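Local coordinates for protein NDP-rhamnosyltransferase (Saccharopolyspora spinosa, PDB 3TSA) that is probably a rhamnosyltransferase of the GT-B type, its chain folded into two domains that are each built on a parallel sheet, at residues L280-G294 / T301-Q314. Sequence-based numbering, arbitrary orientation.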
ATOM      1  N   LEU A 280      11.084 -10.714   1.044  1.00 18.42           N
ATOM      2  CA  LEU A 280      12.339 -11.084   0.449  1.00 21.25           C
ATOM      3  C   LEU A 280      13.284  -9.923   0.179  1.00 20.28           C
ATOM      4  O   LEU A 280      14.480  -9.987   0.411  1.00 19.38           O
ATOM      5  CB  LEU A 280      11.959 -11.758  -0.865  1.00 21.60           C
ATOM      6  CG  LEU A 280      12.735 -12.971  -1.173  1.00 29.37           C
ATOM      7  CD1 LEU A 280      12.494 -13.900  -0.010  1.00 31.34           C
ATOM      8  CD2 LEU A 280      12.207 -13.463  -2.548  1.00 30.86           C
ATOM      9  N   ASN A 281      12.754  -8.842  -0.358  1.00 18.60           N
ATOM     10  CA  ASN A 281      13.591  -7.785  -0.805  1.00 19.75           C
ATOM     11  C   ASN A 281      14.328  -7.092   0.327  1.00 19.21           C
ATOM     12  O   ASN A 281      15.327  -6.427   0.106  1.00 20.66           O
ATOM     13  CB  ASN A 281      12.705  -6.799  -1.620  1.00 20.13           C
ATOM     14  CG  ASN A 281      11.847  -5.956  -0.757  1.00 24.31           C
ATOM     15  OD1 ASN A 281      10.657  -6.234  -0.556  1.00 31.83           O
ATOM     16  ND2 ASN A 281      12.435  -4.900  -0.222  1.00 22.60           N
ATOM     17  N   LEU A 282      13.861  -7.257   1.562  1.00 20.55           N
ATOM     18  CA  LEU A 282      14.535  -6.635   2.704  1.00 18.19           C
ATOM     19  C   LEU A 282      15.916  -7.245   2.990  1.00 20.06           C
ATOM     20  O   LEU A 282      16.792  -6.561   3.548  1.00 20.91           O
ATOM     21  CB  LEU A 282      13.626  -6.725   3.938  1.00 18.59           C
ATOM     22  CG  LEU A 282      12.304  -5.953   3.796  1.00 18.94           C
ATOM     23  CD1 LEU A 282      11.397  -6.111   5.024  1.00 19.21           C
ATOM     24  CD2 LEU A 282      12.667  -4.448   3.530  1.00 19.09           C
ATOM     25  N   PHE A 283      16.160  -8.485   2.575  1.00 16.27           N
ATOM     26  CA  PHE A 283      17.436  -9.143   2.905  1.00 16.38           C
ATOM     27  C   PHE A 283      18.080  -9.882   1.743  1.00 15.58           C
ATOM     28  O   PHE A 283      19.210 -10.385   1.839  1.00 15.39           O
ATOM     29  CB  PHE A 283      17.238 -10.132   4.046  1.00 16.56           C
ATOM     30  CG  PHE A 283      16.350 -11.307   3.683  1.00 14.90           C
ATOM     31  CD1 PHE A 283      16.870 -12.432   3.075  1.00 14.90           C
ATOM     32  CD2 PHE A 283      15.008 -11.288   4.016  1.00 15.39           C
ATOM     33  CE1 PHE A 283      16.042 -13.539   2.793  1.00 14.00           C
ATOM     34  CE2 PHE A 283      14.180 -12.339   3.719  1.00 15.41           C
ATOM     35  CZ  PHE A 283      14.703 -13.480   3.072  1.00 16.86           C
ATOM     36  N   LEU A 284      17.375  -9.983   0.629  1.00 17.14           N
ATOM     37  CA  LEU A 284      17.896 -10.801  -0.428  1.00 17.15           C
ATOM     38  C   LEU A 284      19.258 -10.347  -0.996  1.00 16.52           C
ATOM     39  O   LEU A 284      20.053 -11.181  -1.474  1.00 15.79           O
ATOM     40  CB  LEU A 284      16.829 -10.994  -1.513  1.00 17.34           C
ATOM     41  CG  LEU A 284      16.932 -12.279  -2.302  1.00 17.91           C
ATOM     42  CD1 LEU A 284      16.963 -13.652  -1.522  1.00 17.50           C
ATOM     43  CD2 LEU A 284      15.822 -12.308  -3.352  1.00 17.52           C
ATOM     44  N   ARG A 285      19.573  -9.052  -0.960  1.00 18.12           N
ATOM     45  CA  ARG A 285      20.883  -8.624  -1.441  1.00 19.48           C
ATOM     46  C   ARG A 285      22.070  -9.276  -0.697  1.00 19.62           C
ATOM     47  O   ARG A 285      23.213  -9.305  -1.204  1.00 21.29           O
ATOM     48  CB  ARG A 285      20.959  -7.104  -1.326  1.00 18.67           C
ATOM     49  CG  ARG A 285      20.086  -6.444  -2.328  1.00 25.63           C
ATOM     50  CD  ARG A 285      20.105  -4.908  -1.976  1.00 26.00           C
ATOM     51  NE  ARG A 285      19.170  -4.091  -2.790  1.00 31.26           N
ATOM     52  CZ  ARG A 285      17.838  -4.003  -2.614  1.00 34.68           C
ATOM     53  NH1 ARG A 285      17.205  -4.700  -1.675  1.00 26.30           N
ATOM     54  NH2 ARG A 285      17.084  -3.226  -3.434  1.00 33.28           N
ATOM     55  N   THR A 286      21.831  -9.796   0.501  1.00 18.46           N
ATOM     56  CA  THR A 286      22.903 -10.453   1.218  1.00 17.46           C
ATOM     57  C   THR A 286      22.969 -11.945   0.890  1.00 17.83           C
ATOM     58  O   THR A 286      23.709 -12.690   1.576  1.00 20.67           O
ATOM     59  CB  THR A 286      22.694 -10.421   2.742  1.00 18.21           C
ATOM     60  OG1 THR A 286      21.562 -11.214   3.091  1.00 16.57           O
ATOM     61  CG2 THR A 286      22.453  -8.977   3.220  1.00 19.10           C
ATOM     62  N   CYS A 287      22.223 -12.391  -0.108  1.00 16.07           N
ATOM     63  CA  CYS A 287      22.217 -13.877  -0.430  1.00 14.86           C
ATOM     64  C   CYS A 287      22.926 -14.137  -1.729  1.00 15.62           C
ATOM     65  O   CYS A 287      22.871 -13.260  -2.663  1.00 15.65           O
ATOM     66  CB  CYS A 287      20.795 -14.352  -0.594  1.00 15.19           C
ATOM     67  SG  CYS A 287      19.852 -14.306   0.968  1.00 18.25           S
ATOM     68  N   GLU A 288      23.574 -15.322  -1.863  1.00 12.51           N
ATOM     69  CA  GLU A 288      24.285 -15.537  -3.126  1.00 13.43           C
ATOM     70  C   GLU A 288      23.458 -16.447  -4.078  1.00 13.66           C
ATOM     71  O   GLU A 288      23.857 -16.624  -5.217  1.00 15.01           O
ATOM     72  CB  GLU A 288      25.622 -16.275  -2.844  1.00 13.55           C
ATOM     73  CG  GLU A 288      26.651 -15.319  -2.221  1.00 15.04           C
ATOM     74  CD  GLU A 288      27.939 -16.073  -1.989  1.00 20.98           C
ATOM     75  OE1 GLU A 288      28.579 -16.440  -2.982  1.00 19.34           O
ATOM     76  OE2 GLU A 288      28.241 -16.390  -0.849  1.00 18.59           O
ATOM     77  N   LEU A 289      22.344 -16.981  -3.585  1.00 14.16           N
ATOM     78  CA  LEU A 289      21.534 -17.914  -4.391  1.00 13.16           C
ATOM     79  C   LEU A 289      20.119 -17.931  -3.823  1.00 13.62           C
ATOM     80  O   LEU A 289      20.003 -17.788  -2.582  1.00 15.60           O
ATOM     81  CB  LEU A 289      22.172 -19.327  -4.363  1.00 11.83           C
ATOM     82  CG  LEU A 289      21.435 -20.499  -5.029  1.00 12.91           C
ATOM     83  CD1 LEU A 289      21.352 -20.296  -6.537  1.00 14.86           C
ATOM     84  CD2 LEU A 289      22.070 -21.861  -4.676  1.00 14.10           C
ATOM     85  N   VAL A 290      19.078 -18.077  -4.683  1.00 11.43           N
ATOM     86  CA  VAL A 290      17.737 -18.238  -4.214  1.00 11.83           C
ATOM     87  C   VAL A 290      17.266 -19.615  -4.708  1.00 13.17           C
ATOM     88  O   VAL A 290      17.469 -19.886  -5.902  1.00 14.70           O
ATOM     89  CB  VAL A 290      16.755 -17.180  -4.777  1.00 11.93           C
ATOM     90  CG1 VAL A 290      15.288 -17.499  -4.255  1.00 15.06           C
ATOM     91  CG2 VAL A 290      17.208 -15.876  -4.227  1.00 18.38           C
ATOM     92  N   ILE A 291      16.746 -20.461  -3.825  1.00 12.94           N
ATOM     93  CA  ILE A 291      16.153 -21.744  -4.366  1.00 11.40           C
ATOM     94  C   ILE A 291      14.645 -21.494  -4.257  1.00 12.56           C
ATOM     95  O   ILE A 291      14.124 -21.180  -3.169  1.00 12.55           O
ATOM     96  CB  ILE A 291      16.512 -22.997  -3.453  1.00 12.50           C
ATOM     97  CG1 ILE A 291      18.020 -23.291  -3.495  1.00 12.18           C
ATOM     98  CG2 ILE A 291      15.755 -24.253  -3.943  1.00 14.04           C
ATOM     99  CD1 ILE A 291      18.577 -24.184  -2.382  1.00 13.95           C
ATOM    100  N   CYS A 292      13.944 -21.665  -5.373  1.00 13.29           N
ATOM    101  CA  CYS A 292      12.522 -21.351  -5.416  1.00 13.21           C
ATOM    102  C   CYS A 292      11.808 -22.236  -6.420  1.00 12.89           C
ATOM    103  O   CYS A 292      12.439 -23.041  -7.109  1.00 12.50           O
ATOM    104  CB  CYS A 292      12.316 -19.883  -5.758  1.00 14.68           C
ATOM    105  SG  CYS A 292      13.024 -19.358  -7.374  1.00 16.55           S
ATOM    106  N   ALA A 293      10.512 -22.023  -6.595  1.00 12.55           N
ATOM    107  CA  ALA A 293       9.783 -22.921  -7.530  1.00 12.16           C
ATOM    108  C   ALA A 293       9.599 -22.191  -8.892  1.00 13.77           C
ATOM    109  O   ALA A 293       9.129 -22.817  -9.895  1.00 12.28           O
ATOM    110  CB  ALA A 293       8.419 -23.302  -6.914  1.00 11.88           C
ATOM    111  N   GLY A 294       9.964 -20.898  -8.967  1.00 15.32           N
ATOM    112  CA  GLY A 294       9.864 -20.163 -10.232  1.00 15.60           C
ATOM    113  C   GLY A 294       8.637 -19.251 -10.332  1.00 17.58           C
ATOM    114  O   GLY A 294       8.382 -18.665 -11.355  1.00 21.08           O
ATOM    115  N   THR A 301      12.123 -10.831  -8.050  1.00 14.65           N
ATOM    116  CA  THR A 301      12.818 -10.036  -7.040  1.00 13.81           C
ATOM    117  C   THR A 301      14.282 -10.447  -7.067  1.00 13.98           C
ATOM    118  O   THR A 301      15.165  -9.586  -7.052  1.00 15.30           O
ATOM    119  CB  THR A 301      12.225 -10.240  -5.647  1.00 14.50           C
ATOM    120  OG1 THR A 301      10.913  -9.684  -5.616  1.00 15.51           O
ATOM    121  CG2 THR A 301      13.056  -9.604  -4.565  1.00 14.10           C
ATOM    122  N   ALA A 302      14.545 -11.780  -7.076  1.00 13.62           N
ATOM    123  CA  ALA A 302      15.902 -12.258  -7.178  1.00 12.96           C
ATOM    124  C   ALA A 302      16.565 -11.673  -8.465  1.00 12.50           C
ATOM    125  O   ALA A 302      17.694 -11.147  -8.382  1.00 13.40           O
ATOM    126  CB  ALA A 302      15.979 -13.795  -7.140  1.00 13.54           C
ATOM    127  N   THR A 303      15.867 -11.758  -9.594  1.00 11.65           N
ATOM    128  CA  THR A 303      16.477 -11.416 -10.911  1.00 12.92           C
ATOM    129  C   THR A 303      16.773  -9.893 -10.906  1.00 13.25           C
ATOM    130  O   THR A 303      17.901  -9.468 -11.238  1.00 15.36           O
ATOM    131  CB  THR A 303      15.531 -11.811 -12.023  1.00 11.64           C
ATOM    132  OG1 THR A 303      15.514 -13.222 -12.016  1.00 14.02           O
ATOM    133  CG2 THR A 303      16.104 -11.380 -13.390  1.00 14.42           C
ATOM    134  N   ARG A 304      15.818  -9.116 -10.402  1.00 16.12           N
ATOM    135  CA  ARG A 304      15.999  -7.640 -10.247  1.00 15.22           C
ATOM    136  C   ARG A 304      17.273  -7.262  -9.478  1.00 16.87           C
ATOM    137  O   ARG A 304      17.992  -6.295  -9.821  1.00 16.84           O
ATOM    138  CB  ARG A 304      14.713  -6.992  -9.646  1.00 16.36           C
ATOM    139  CG  ARG A 304      14.857  -5.521  -9.335  1.00 21.83           C
ATOM    140  CD  ARG A 304      15.193  -4.625 -10.541  1.00 29.80           C
ATOM    141  NE  ARG A 304      15.392  -3.241 -10.085  1.00 30.32           N
ATOM    142  CZ  ARG A 304      16.548  -2.744  -9.652  1.00 33.56           C
ATOM    143  NH1 ARG A 304      17.656  -3.498  -9.623  1.00 30.06           N
ATOM    144  NH2 ARG A 304      16.589  -1.468  -9.243  1.00 30.47           N
ATOM    145  N   LEU A 305      17.605  -8.050  -8.448  1.00 17.01           N
ATOM    146  CA  LEU A 305      18.697  -7.790  -7.567  1.00 16.63           C
ATOM    147  C   LEU A 305      20.015  -8.489  -8.023  1.00 17.52           C
ATOM    148  O   LEU A 305      21.033  -8.466  -7.317  1.00 20.54           O
ATOM    149  CB  LEU A 305      18.263  -8.177  -6.130  1.00 15.55           C
ATOM    150  CG  LEU A 305      17.185  -7.363  -5.420  1.00 19.31           C
ATOM    151  CD1 LEU A 305      16.930  -7.976  -4.017  1.00 21.12           C
ATOM    152  CD2 LEU A 305      17.710  -5.925  -5.379  1.00 31.35           C
ATOM    153  N   GLY A 306      19.966  -9.194  -9.144  1.00 16.77           N
ATOM    154  CA  GLY A 306      21.136  -9.853  -9.783  1.00 16.11           C
ATOM    155  C   GLY A 306      21.538 -11.148  -9.045  1.00 15.14           C
ATOM    156  O   GLY A 306      22.691 -11.540  -9.095  1.00 15.83           O
ATOM    157  N   ILE A 307      20.565 -11.824  -8.424  1.00 14.11           N
ATOM    158  CA  ILE A 307      20.820 -13.019  -7.596  1.00 12.63           C
ATOM    159  C   ILE A 307      20.404 -14.274  -8.407  1.00 13.45           C
ATOM    160  O   ILE A 307      19.255 -14.407  -8.815  1.00 13.09           O
ATOM    161  CB  ILE A 307      20.022 -12.974  -6.320  1.00 10.96           C
ATOM    162  CG1 ILE A 307      20.212 -11.679  -5.484  1.00 14.78           C
ATOM    163  CG2 ILE A 307      20.400 -14.207  -5.409  1.00 12.72           C
ATOM    164  CD1 ILE A 307      21.651 -11.373  -5.211  1.00 17.15           C
ATOM    165  N   PRO A 308      21.364 -15.173  -8.640  1.00 13.43           N
ATOM    166  CA  PRO A 308      20.969 -16.354  -9.421  1.00 13.02           C
ATOM    167  C   PRO A 308      20.049 -17.276  -8.640  1.00 14.47           C
ATOM    168  O   PRO A 308      19.952 -17.221  -7.421  1.00 12.12           O
ATOM    169  CB  PRO A 308      22.273 -17.061  -9.746  1.00 14.57           C
ATOM    170  CG  PRO A 308      23.247 -16.606  -8.764  1.00 14.49           C
ATOM    171  CD  PRO A 308      22.791 -15.185  -8.287  1.00 14.95           C
ATOM    172  N   GLN A 309      19.367 -18.161  -9.378  1.00 12.70           N
ATOM    173  CA  GLN A 309      18.362 -19.013  -8.796  1.00 12.90           C
ATOM    174  C   GLN A 309      18.545 -20.445  -9.217  1.00 13.49           C
ATOM    175  O   GLN A 309      18.948 -20.751 -10.330  1.00 13.49           O
ATOM    176  CB  GLN A 309      16.915 -18.589  -9.166  1.00 13.81           C
ATOM    177  CG  GLN A 309      16.620 -17.129  -8.778  1.00 13.61           C
ATOM    178  CD  GLN A 309      16.185 -16.317  -9.954  1.00 18.03           C
ATOM    179  OE1 GLN A 309      16.835 -15.335 -10.327  1.00 16.87           O
ATOM    180  NE2 GLN A 309      15.110 -16.735 -10.577  1.00 11.10           N
ATOM    181  N   LEU A 310      18.236 -21.306  -8.267  1.00 11.67           N
ATOM    182  CA  LEU A 310      18.096 -22.752  -8.556  1.00 13.03           C
ATOM    183  C   LEU A 310      16.565 -22.987  -8.500  1.00 13.23           C
ATOM    184  O   LEU A 310      15.973 -22.788  -7.455  1.00 14.36           O
ATOM    185  CB  LEU A 310      18.752 -23.472  -7.424  1.00 13.65           C
ATOM    186  CG  LEU A 310      19.333 -24.869  -7.712  1.00 21.04           C
ATOM    187  CD1 LEU A 310      19.908 -25.638  -6.521  1.00 16.19           C
ATOM    188  CD2 LEU A 310      18.667 -25.685  -8.703  1.00 23.69           C
ATOM    189  N   VAL A 311      15.976 -23.455  -9.614  1.00 11.98           N
ATOM    190  CA  VAL A 311      14.536 -23.373  -9.784  1.00 12.08           C
ATOM    191  C   VAL A 311      13.986 -24.796  -9.829  1.00 12.45           C
ATOM    192  O   VAL A 311      14.528 -25.636 -10.533  1.00 14.07           O
ATOM    193  CB  VAL A 311      14.142 -22.647 -11.077  1.00 11.21           C
ATOM    194  CG1 VAL A 311      12.619 -22.347 -11.028  1.00 12.85           C
ATOM    195  CG2 VAL A 311      14.889 -21.259 -11.191  1.00 14.15           C
ATOM    196  N   LEU A 312      13.012 -25.055  -8.980  1.00 11.02           N
ATOM    197  CA  LEU A 312      12.325 -26.380  -9.003  1.00 11.36           C
ATOM    198  C   LEU A 312      10.924 -26.158  -9.463  1.00 10.88           C
ATOM    199  O   LEU A 312       9.966 -26.115  -8.696  1.00 12.11           O
ATOM    200  CB  LEU A 312      12.362 -26.955  -7.593  1.00 13.06           C
ATOM    201  CG  LEU A 312      13.679 -27.330  -6.848  1.00 19.67           C
ATOM    202  CD1 LEU A 312      14.570 -26.215  -6.611  1.00 22.33           C
ATOM    203  CD2 LEU A 312      13.198 -27.802  -5.461  1.00 26.62           C
ATOM    204  N   PRO A 313      10.713 -26.061 -10.800  1.00 10.76           N
ATOM    205  CA  PRO A 313       9.369 -25.726 -11.254  1.00 11.68           C
ATOM    206  C   PRO A 313       8.327 -26.833 -10.955  1.00 12.88           C
ATOM    207  O   PRO A 313       8.708 -28.022 -10.891  1.00 12.51           O
ATOM    208  CB  PRO A 313       9.566 -25.628 -12.793  1.00 13.29           C
ATOM    209  CG  PRO A 313      10.779 -26.583 -13.094  1.00 10.71           C
ATOM    210  CD  PRO A 313      11.666 -26.285 -11.898  1.00 11.37           C
ATOM    211  N   GLN A 314       7.112 -26.403 -10.764  1.00 11.77           N
ATOM    212  CA  GLN A 314       6.002 -27.294 -10.352  1.00 13.18           C
ATOM    213  C   GLN A 314       4.823 -27.243 -11.304  1.00 13.90           C
ATOM    214  O   GLN A 314       4.235 -28.287 -11.658  1.00 14.16           O
ATOM    215  CB  GLN A 314       5.553 -26.950  -8.910  1.00 12.26           C
ATOM    216  CG  GLN A 314       6.677 -26.939  -7.884  1.00 11.82           C
ATOM    217  CD  GLN A 314       7.362 -28.314  -7.724  1.00 11.00           C
ATOM    218  OE1 GLN A 314       8.582 -28.372  -7.576  1.00 17.47           O
ATOM    219  NE2 GLN A 314       6.577 -29.393  -7.782  1.00  8.97           N
TER
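Leu-305 turns its CG opposite its own carbonyl carbon (chi1 -68°), Arg-285 does the same (chi1 -71°) before running extended from CG to NE, and the two side chains cross at about a right angle. Methyl CD2 of Leu-305 comes over one face of the guanidinium, off-centre toward its rim and 3.4 Å from Arg-285 CZ, while CD1 rests against CG of Arg-285 and CB of Leu-284. The arginine is also held by a salt bridge from NH2 to Glu-31 of the second subunit, which places this end of the contact at the subunit interface. Deeper in, CG2 of Val-290 touches both Ala-302 CB and Ile-307 CG2, 3.8 Å from each, and CD2 of Leu-284 packs over Ala-302 CA. Ile-307 CD1 reaches 3.4 Å from Cys-287 O.

Strand 289-292, helix 296-304 and strand 309-311 form a beta-alpha-beta unit in the Rossmann-like C-terminal half of this GT-B protein; the helix ends in a Schellman motif at Gly-306, and the chain returns to lay strand 309-311 parallel to the first. Four backbone bonds alternate between the strands: Val-290 N to Pro-308 O (3.0 Å), Leu-310 N to Val-290 O, Cys-292 N to Leu-310 O, and, past the second strand's end, Leu-312 N to Cys-292 O (2.8 Å), nearly straight at 173°. Side chains of Val-290, Gln-309, Cys-292 and Val-311 occupy one face of the sheet. On the other, Ile-291 and Leu-310 lie side by side, and CG2 of Ile-291 meets Leu-312 CD1 at 3.5 Å; Leu-310 there packs on Phe-346 and Ile-350 of helix 343-354. Just past strand 289-292, Gly-294 CA meets CG1 of Val-311, 3.6 Å away.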